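Local coordinates for inactive Zymogen C11 Protease (Parabacteroides distasonis, PDB 6MZO), which is a clostripain-family (C11) protease captured as an inactive zymogen, and probably hydrolyses peptide bonds as a cysteine peptidase once activated, at residues 279-284 / 331-336; 61-66 / 98-103. One frame throughout, in Å; residues are numbered along the deposited sequence.

How the contacts relate
The two contacts lie on opposite sides of the centre of the chain, with their own centres 39 Å apart and their nearest atoms about 24 Å apart. Contact 2 comes first and closes before contact 1 opens. It packs helix 90-103 against strand 62-69, the strand next to edge strand 72-80 of the nine-stranded mixed sheet. Contact 1 lies outside that sheet: helix 278-283 meets strand 332-334, a member of a separate two-stranded antiparallel sheet. The pair thus share no helix, strand or sheet, although both belong to the clostripain-like part of the chain. One joins elements near an edge of the main sheet, the other elements late in the chain.

Contact 1: residues 279-284 / 331-336; sequences DDYVSR and LSIYVP
A two-stranded antiparallel sheet, 275-277 paired with 332-334, is covered by the short helix 278-283, whose Tyr281 packs onto Ile333, Val335 and Pro336. Strand 275-277 runs directly into this helix, and Ile333 bonds through its backbone to Tyr276, which places the helix next to strand 332-334. The phenol of Tyr281 dominates the contact. With CG anti to the backbone N (chi1 180°), the ring reaches out from the helix and slides past Val335, the two side chains running in opposite directions. Val335 CG2 sits over the centre of one ring face, 3.8 Å from the centroid and 14° off the normal, a CH-pi contact. Its sister methyl serves the hydroxyl half of the ring, with Val335 CG1 3.7 Å from Tyr281 CE1. The Ile333 and Tyr281 side chains cross at about a right angle, with Ile333 CG2 meeting the ring obliquely, 3.7 Å from Tyr281 CD2. Pro336 also crosses the tyrosine side chain, at the phenol end, where its CD lies 3.6 Å from Tyr281 OH. Tyr357 of helix 351-357 touches both Tyr281 and Pro336. The buried hydroxyl is provided for by a water: Tyr281 OH donates to it, and the water donates in turn to Pro336 O, so one water bridges the helix and the chain just beyond the strand. On the helix itself, Asp280 OD1 receives Arg284 NH2 at 2.9 Å on the syn side, with the oxygen almost in the guanidinium plane. Gln263 N bonds to the other oxygen, Asp280 OD2, and the two donors together would favour a charged carboxylate. The backbone carbonyl of the same residue accepts a further bond, Ser283 OG to Asp280 O, 2.7 Å.

Contact 2: residues 61-66 / 98-103; sequences PQLFQL and DKVQKE
No flat group, by face or by edge, enters the meeting of Leu63 with Lys99 and Val100; the surfaces are wholly aliphatic. The ring of Phe64, next along strand 62-69, packs elsewhere, against Ile52 and Thr54 of strand 49-54 and Leu33 of helix 26-43, while Leu63 faces helix 90-103. Leu63 holds CG anti to its own N (chi1 176°), which points the branch toward the helix. Leu63 CD2 lies across the lysine chain at a slant, closest at Lys99 CD, 3.6 Å away, with Lys99 CG at 3.9 Å and CE slightly farther. The other branch, Leu63 CD1, meets Val100 CG2 at 3.9 Å, and CD2 also approaches this methyl. The extended first three torsions of Lys99 run CG, CD and CE past the leucine; the bend comes only at chi4 (76°). Nearby, Gln65 OE1 is hydrogen-bonded to Tyr104 OH, just beyond the helix. Toward Leu63 the lysine acts through its methylenes, while outside the contact its amine makes a long, weak ion pair with Glu79. Dispersion and the burial of apolar surface therefore hold helix to strand here.

Contact 1: residues 279-284 / 331-336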
loop_
_atom_site.group_PDB
_atom_site.type_symbol
_atom_site.label_atom_id
_atom_site.label_comp_id
_atom_site.label_asym_id
_atom_site.label_seq_id
_atom_site.Cartn_x
_atom_site.Cartn_y
_atom_site.Cartn_z
ATOM N N ASP A 279 -6.589 13.431 -9.119
ATOM C CA ASP A 279 -6.681 14.293 -10.271
ATOM C C ASP A 279 -7.998 15.043 -10.280
ATOM O O ASP A 279 -8.018 16.198 -10.498
ATOM C CB ASP A 279 -6.464 13.481 -11.560
ATOM C CG ASP A 279 -6.531 14.317 -12.822
ATOM O OD1 ASP A 279 -7.575 14.802 -13.142
ATOM O OD2 ASP A 279 -5.526 14.425 -13.486
ATOM N N ASP A 280 -9.082 14.350 -10.011
ATOM C CA ASP A 280 -10.382 14.960 -9.975
ATOM C C ASP A 280 -10.402 16.124 -8.972
ATOM O O ASP A 280 -10.819 17.184 -9.294
ATOM C CB ASP A 280 -11.438 13.919 -9.658
ATOM C CG ASP A 280 -12.850 14.368 -9.999
ATOM O OD1 ASP A 280 -13.001 15.347 -10.683
ATOM O OD2 ASP A 280 -13.760 13.704 -9.560
ATOM N N TYR A 281 -9.916 15.884 -7.773
ATOM C CA TYR A 281 -9.867 16.925 -6.763
ATOM C C TYR A 281 -9.039 18.110 -7.230
ATOM O O TYR A 281 -9.469 19.219 -7.189
ATOM C CB TYR A 281 -9.291 16.377 -5.473
ATOM C CG TYR A 281 -9.183 17.367 -4.348
ATOM C CD1 TYR A 281 -10.226 18.191 -4.038
ATOM C CD2 TYR A 281 -8.047 17.447 -3.597
ATOM C CE1 TYR A 281 -10.128 19.093 -3.003
ATOM C CE2 TYR A 281 -7.939 18.332 -2.560
ATOM C CZ TYR A 281 -8.990 19.148 -2.274
ATOM O OH TYR A 281 -8.895 20.027 -1.258
ATOM N N VAL A 282 -7.827 17.843 -7.654
ATOM C CA VAL A 282 -6.951 18.916 -8.120
ATOM C C VAL A 282 -7.577 19.704 -9.268
ATOM O O VAL A 282 -7.474 20.958 -9.306
ATOM C CB VAL A 282 -5.510 18.313 -8.562
ATOM C CG1 VAL A 282 -4.764 19.323 -9.416
ATOM C CG2 VAL A 282 -4.720 17.954 -7.332
ATOM N N SER A 283 -8.321 19.027 -10.150
ATOM C CA SER A 283 -8.965 19.738 -11.258
ATOM C C SER A 283 -10.006 20.799 -10.789
ATOM O O SER A 283 -10.325 21.737 -11.528
ATOM C CB SER A 283 -9.643 18.725 -12.234
ATOM O OG SER A 283 -10.907 18.324 -11.689
ATOM N N ARG A 284 -10.485 20.687 -9.545
ATOM C CA ARG A 284 -11.428 21.658 -8.966
ATOM C C ARG A 284 -10.776 22.903 -8.407
ATOM O O ARG A 284 -11.444 23.908 -8.160
ATOM C CB ARG A 284 -12.239 21.053 -7.816
ATOM C CG ARG A 284 -12.914 19.733 -8.087
ATOM C CD ARG A 284 -13.639 19.782 -9.357
ATOM N NE ARG A 284 -13.988 18.448 -9.832
ATOM C CZ ARG A 284 -15.225 18.072 -10.159
ATOM N NH1 ARG A 284 -16.249 18.959 -10.062
ATOM N NH2 ARG A 284 -15.439 16.832 -10.576
ATOM N N LEU A 331 -4.177 7.512 -7.933
ATOM C CA LEU A 331 -3.884 7.968 -6.557
ATOM C C LEU A 331 -5.171 8.531 -5.943
ATOM O O LEU A 331 -5.897 9.237 -6.593
ATOM C CB LEU A 331 -2.812 9.070 -6.486
ATOM C CG LEU A 331 -1.367 8.529 -6.733
ATOM C CD1 LEU A 331 -0.433 9.749 -6.794
ATOM C CD2 LEU A 331 -0.992 7.656 -5.604
ATOM N N SER A 332 -5.392 8.168 -4.679
ATOM C CA SER A 332 -6.427 8.820 -3.876
ATOM C C SER A 332 -5.780 10.014 -3.165
ATOM O O SER A 332 -4.513 10.116 -3.065
ATOM C CB SER A 332 -6.991 7.834 -2.840
ATOM O OG SER A 332 -7.670 6.780 -3.536
ATOM N N ILE A 333 -6.641 10.865 -2.573
ATOM C CA ILE A 333 -6.202 12.039 -1.867
ATOM C C ILE A 333 -7.241 12.332 -0.778
ATOM O O ILE A 333 -8.470 12.107 -0.986
ATOM C CB ILE A 333 -6.013 13.238 -2.783
ATOM C CG1 ILE A 333 -5.169 14.305 -2.142
ATOM C CG2 ILE A 333 -7.405 13.866 -3.235
ATOM C CD1 ILE A 333 -3.616 13.899 -1.995
ATOM N N TYR A 334 -6.775 12.823 0.378
ATOM C CA TYR A 334 -7.731 13.388 1.367
ATOM C C TYR A 334 -8.320 14.688 0.833
ATOM O O TYR A 334 -7.583 15.542 0.322
ATOM C CB TYR A 334 -7.041 13.669 2.740
ATOM C CG TYR A 334 -8.013 14.246 3.778
ATOM C CD1 TYR A 334 -9.136 13.506 4.163
ATOM C CD2 TYR A 334 -7.804 15.523 4.357
ATOM C CE1 TYR A 334 -10.069 14.041 5.052
ATOM C CE2 TYR A 334 -8.720 16.033 5.296
ATOM C CZ TYR A 334 -9.834 15.278 5.620
ATOM O OH TYR A 334 -10.728 15.755 6.548
ATOM N N VAL A 335 -9.640 14.890 1.038
ATOM C CA VAL A 335 -10.256 16.160 0.640
ATOM C C VAL A 335 -10.756 16.833 1.940
ATOM O O VAL A 335 -11.733 16.377 2.516
ATOM C CB VAL A 335 -11.430 15.918 -0.320
ATOM C CG1 VAL A 335 -12.198 17.246 -0.556
ATOM C CG2 VAL A 335 -10.867 15.328 -1.669
ATOM N N PRO A 336 -10.123 17.952 2.343
ATOM C CA PRO A 336 -10.613 18.622 3.541
ATOM C C PRO A 336 -12.078 19.094 3.378
ATOM O O PRO A 336 -12.519 19.573 2.314
ATOM C CB PRO A 336 -9.700 19.839 3.681
ATOM C CG PRO A 336 -8.331 19.261 3.147
ATOM C CD PRO A 336 -8.779 18.441 1.928
HETATM O O HOH W 1 -11.399 20.463 -0.119
#

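Contact 2: residues 61-66 / 98-103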
loop_
_atom_site.group_PDB
_atom_site.type_symbol
_atom_site.label_atom_id
_atom_site.label_comp_id
_atom_site.label_asym_id
_atom_site.label_seq_id
_atom_site.Cartn_x
_atom_site.Cartn_y
_atom_site.Cartn_z
ATOM N N PRO A 61 3.378 -15.972 16.969
ATOM C CA PRO A 61 4.052 -15.274 15.856
ATOM C C PRO A 61 5.337 -15.997 15.479
ATOM O O PRO A 61 6.079 -16.473 16.368
ATOM C CB PRO A 61 4.366 -13.892 16.429
ATOM C CG PRO A 61 3.432 -13.749 17.649
ATOM C CD PRO A 61 3.337 -15.143 18.199
ATOM N N GLN A 62 5.616 -16.036 14.187
ATOM C CA GLN A 62 6.781 -16.795 13.744
ATOM C C GLN A 62 7.359 -16.211 12.477
ATOM O O GLN A 62 6.607 -15.665 11.644
ATOM C CB GLN A 62 6.417 -18.242 13.536
ATOM C CG GLN A 62 5.183 -18.507 12.792
ATOM C CD GLN A 62 4.974 -20.001 12.566
ATOM O OE1 GLN A 62 5.469 -20.831 13.324
ATOM N NE2 GLN A 62 4.264 -20.345 11.494
ATOM N N LEU A 63 8.691 -16.321 12.367
ATOM C CA LEU A 63 9.431 -15.925 11.172
ATOM C C LEU A 63 9.934 -17.201 10.523
ATOM O O LEU A 63 10.582 -18.023 11.206
ATOM C CB LEU A 63 10.586 -14.982 11.569
ATOM C CG LEU A 63 11.535 -14.535 10.472
ATOM C CD1 LEU A 63 10.783 -13.652 9.484
ATOM C CD2 LEU A 63 12.695 -13.770 11.123
ATOM N N PHE A 64 9.634 -17.408 9.230
ATOM C CA PHE A 64 10.084 -18.659 8.603
ATOM C C PHE A 64 10.487 -18.369 7.169
ATOM O O PHE A 64 10.032 -17.426 6.548
ATOM C CB PHE A 64 9.011 -19.769 8.645
ATOM C CG PHE A 64 7.612 -19.351 8.106
ATOM C CD1 PHE A 64 6.701 -18.756 8.961
ATOM C CD2 PHE A 64 7.253 -19.637 6.784
ATOM C CE1 PHE A 64 5.391 -18.403 8.516
ATOM C CE2 PHE A 64 5.965 -19.299 6.302
ATOM C CZ PHE A 64 5.034 -18.694 7.181
ATOM N N GLN A 65 11.354 -19.206 6.658
ATOM C CA GLN A 65 11.793 -19.146 5.274
ATOM C C GLN A 65 10.981 -20.163 4.470
ATOM O O GLN A 65 10.604 -21.274 4.957
ATOM C CB GLN A 65 13.313 -19.438 5.232
ATOM C CG GLN A 65 13.796 -19.487 3.751
ATOM C CD GLN A 65 15.315 -19.712 3.644
ATOM O OE1 GLN A 65 15.985 -20.243 4.585
ATOM N NE2 GLN A 65 15.869 -19.314 2.498
ATOM N N LEU A 66 10.692 -19.808 3.221
ATOM C CA LEU A 66 10.126 -20.778 2.297
ATOM C C LEU A 66 11.137 -20.930 1.214
ATOM O O LEU A 66 11.556 -19.915 0.639
ATOM C CB LEU A 66 8.843 -20.294 1.663
ATOM C CG LEU A 66 7.684 -20.210 2.631
ATOM C CD1 LEU A 66 6.419 -19.635 1.914
ATOM C CD2 LEU A 66 7.343 -21.597 3.270
ATOM N N ASP A 98 15.203 -6.233 10.797
ATOM C CA ASP A 98 16.599 -6.305 11.157
ATOM C C ASP A 98 17.092 -7.729 11.157
ATOM O O ASP A 98 18.225 -8.010 10.701
ATOM C CB ASP A 98 16.853 -5.687 12.557
ATOM C CG ASP A 98 16.695 -4.191 12.557
ATOM O OD1 ASP A 98 16.742 -3.565 11.494
ATOM O OD2 ASP A 98 16.521 -3.614 13.650
ATOM N N LYS A 99 16.279 -8.621 11.729
ATOM C CA LYS A 99 16.700 -10.025 11.784
ATOM C C LYS A 99 16.858 -10.616 10.369
ATOM O O LYS A 99 17.841 -11.308 10.057
ATOM C CB LYS A 99 15.712 -10.849 12.625
ATOM C CG LYS A 99 15.979 -12.331 12.528
ATOM C CD LYS A 99 15.251 -13.160 13.568
ATOM C CE LYS A 99 15.791 -14.621 13.570
ATOM N NZ LYS A 99 17.110 -14.669 14.248
ATOM N N VAL A 100 15.888 -10.328 9.509
ATOM C CA VAL A 100 15.969 -10.867 8.169
ATOM C C VAL A 100 17.198 -10.338 7.420
ATOM O O VAL A 100 17.835 -11.083 6.701
ATOM C CB VAL A 100 14.665 -10.516 7.447
ATOM C CG1 VAL A 100 14.787 -10.713 5.940
ATOM C CG2 VAL A 100 13.526 -11.342 8.069
ATOM N N GLN A 101 17.505 -9.043 7.558
ATOM C CA GLN A 101 18.634 -8.449 6.834
ATOM C C GLN A 101 19.935 -9.010 7.371
ATOM O O GLN A 101 20.894 -9.255 6.603
ATOM C CB GLN A 101 18.617 -6.925 6.936
ATOM C CG GLN A 101 17.526 -6.288 6.109
ATOM C CD GLN A 101 17.597 -4.766 6.060
ATOM O OE1 GLN A 101 17.998 -4.143 7.034
ATOM N NE2 GLN A 101 17.216 -4.179 4.916
ATOM N N LYS A 102 19.978 -9.248 8.680
ATOM C CA LYS A 102 21.187 -9.806 9.293
ATOM C C LYS A 102 21.429 -11.259 8.866
ATOM O O LYS A 102 22.586 -11.671 8.614
ATOM C CB LYS A 102 21.082 -9.671 10.811
ATOM N N GLU A 103 20.381 -12.057 8.762
ATOM C CA GLU A 103 20.566 -13.484 8.493
ATOM C C GLU A 103 20.476 -13.828 7.022
ATOM O O GLU A 103 21.026 -14.869 6.581
ATOM C CB GLU A 103 19.568 -14.312 9.286
ATOM C CG GLU A 103 19.611 -13.965 10.752
ATOM C CD GLU A 103 18.823 -14.896 11.660
ATOM O OE1 GLU A 103 18.086 -15.773 11.158
ATOM O OE2 GLU A 103 18.936 -14.738 12.898
#